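Local coordinates for protein carboxylesterase YBFK (Bacillus subtilis, PDB 4CCY) that hydrolyses carboxylic esters to an alcohol and a carboxylate, acting as a carboxylesterase of the alpha/beta hydrolase superfamily, at residues Leu128-Gly131 with Gly132-Val136. Sequence-based numbering, arbitrary orientation.
Sequences LSLG and GSHIV
The nucleophile elbow, the tight turn from strand 123-128 into helix 130-141, brings Ser129 O to within 2.9 Å of Ser133 N, a hydrogen bond. Next along the helix, His134 N binds Leu130 O at 2.8 Å, and Ile135 N binds Gly131 O at 3.0 Å. A weak bond from Gly132 N to Leu128 O starts the series. Ser129, probably the nucleophile of the charge relay, sits at the N-cap with phi +59°, the strained backbone expected of a GxSxG elbow; its OG is hydrogen-bonded to His273 NE2 and makes no capping bond. Gly132 fits the turn closely, since a CB there would lie 3.1 Å from Ser129 O. Alongside, Leu130 and His134 point the same way: with CG anti to the backbone N (chi1 179°), Leu130 sets CD1 3.7 Å from His134 CD2, while Leu130 O lies at the ring edge, 3.1 Å from the same carbon. Phe107 and Phe220 also meet this imidazole. Replacing His134 by an alanine removes the imidazole, which would probably leave a gap beside Leu130 and cost Phe107 and Phe220 a ring contact. Ile135, which packs on strands 56-60 and 146-152, sets CD1 3.3 Å from Gly131 O. Elsewhere on the helix, Ser133 OG hydrogen-bonds to Ala155 O.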
# COMPACT_ATOMS: atom_id res chain seq x y z
N LEU A 128 1.36 0.76 -2.60
CA LEU A 128 2.20 1.89 -2.25
C LEU A 128 2.79 1.73 -0.85
O LEU A 128 2.07 1.36 0.08
CB LEU A 128 1.40 3.19 -2.31
CG LEU A 128 2.21 4.43 -1.95
CD1 LEU A 128 2.73 5.10 -3.21
CD2 LEU A 128 1.38 5.41 -1.14
N SER A 129 4.08 2.01 -0.71
CA SER A 129 4.73 2.08 0.60
C SER A 129 4.59 0.73 1.34
O SER A 129 5.07 -0.28 0.82
CB SER A 129 4.18 3.27 1.39
OG SER A 129 5.08 3.70 2.39
N LEU A 130 3.96 0.72 2.51
CA LEU A 130 3.65 -0.55 3.22
C LEU A 130 3.01 -1.64 2.35
O LEU A 130 3.45 -2.79 2.35
CB LEU A 130 2.75 -0.30 4.44
CG LEU A 130 2.30 -1.50 5.29
CD1 LEU A 130 3.49 -2.23 5.91
CD2 LEU A 130 1.35 -1.03 6.38
N GLY A 131 1.95 -1.29 1.63
CA GLY A 131 1.35 -2.25 0.72
C GLY A 131 2.30 -2.68 -0.39
O GLY A 131 2.22 -3.80 -0.88
N GLY A 132 3.18 -1.78 -0.80
CA GLY A 132 4.23 -2.15 -1.75
C GLY A 132 5.15 -3.20 -1.16
O GLY A 132 5.48 -4.19 -1.82
N SER A 133 5.56 -3.01 0.09
CA SER A 133 6.39 -4.01 0.79
C SER A 133 5.64 -5.31 1.04
O SER A 133 6.24 -6.37 0.96
CB SER A 133 6.99 -3.44 2.08
OG SER A 133 7.78 -2.29 1.77
N HIS A 134 4.34 -5.25 1.29
CA HIS A 134 3.53 -6.48 1.35
C HIS A 134 3.59 -7.25 0.05
O HIS A 134 3.71 -8.49 0.03
CB HIS A 134 2.08 -6.17 1.70
CG HIS A 134 1.83 -6.04 3.17
ND1 HIS A 134 1.46 -7.10 3.94
CD2 HIS A 134 1.92 -4.95 4.02
CE1 HIS A 134 1.32 -6.70 5.22
NE2 HIS A 134 1.61 -5.38 5.28
N ILE A 135 3.53 -6.51 -1.06
CA ILE A 135 3.52 -7.14 -2.38
C ILE A 135 4.83 -7.84 -2.70
O ILE A 135 4.81 -8.96 -3.20
CB ILE A 135 3.07 -6.16 -3.49
CG1 ILE A 135 1.57 -5.91 -3.34
CG2 ILE A 135 3.34 -6.71 -4.88
CD1 ILE A 135 1.10 -4.60 -3.91
N VAL A 136 5.96 -7.21 -2.38
CA VAL A 136 7.26 -7.85 -2.59
C VAL A 136 7.34 -9.13 -1.76
O VAL A 136 7.74 -10.18 -2.26
CB VAL A 136 8.44 -6.92 -2.25
CG1 VAL A 136 9.77 -7.63 -2.50
CG2 VAL A 136 8.35 -5.64 -3.07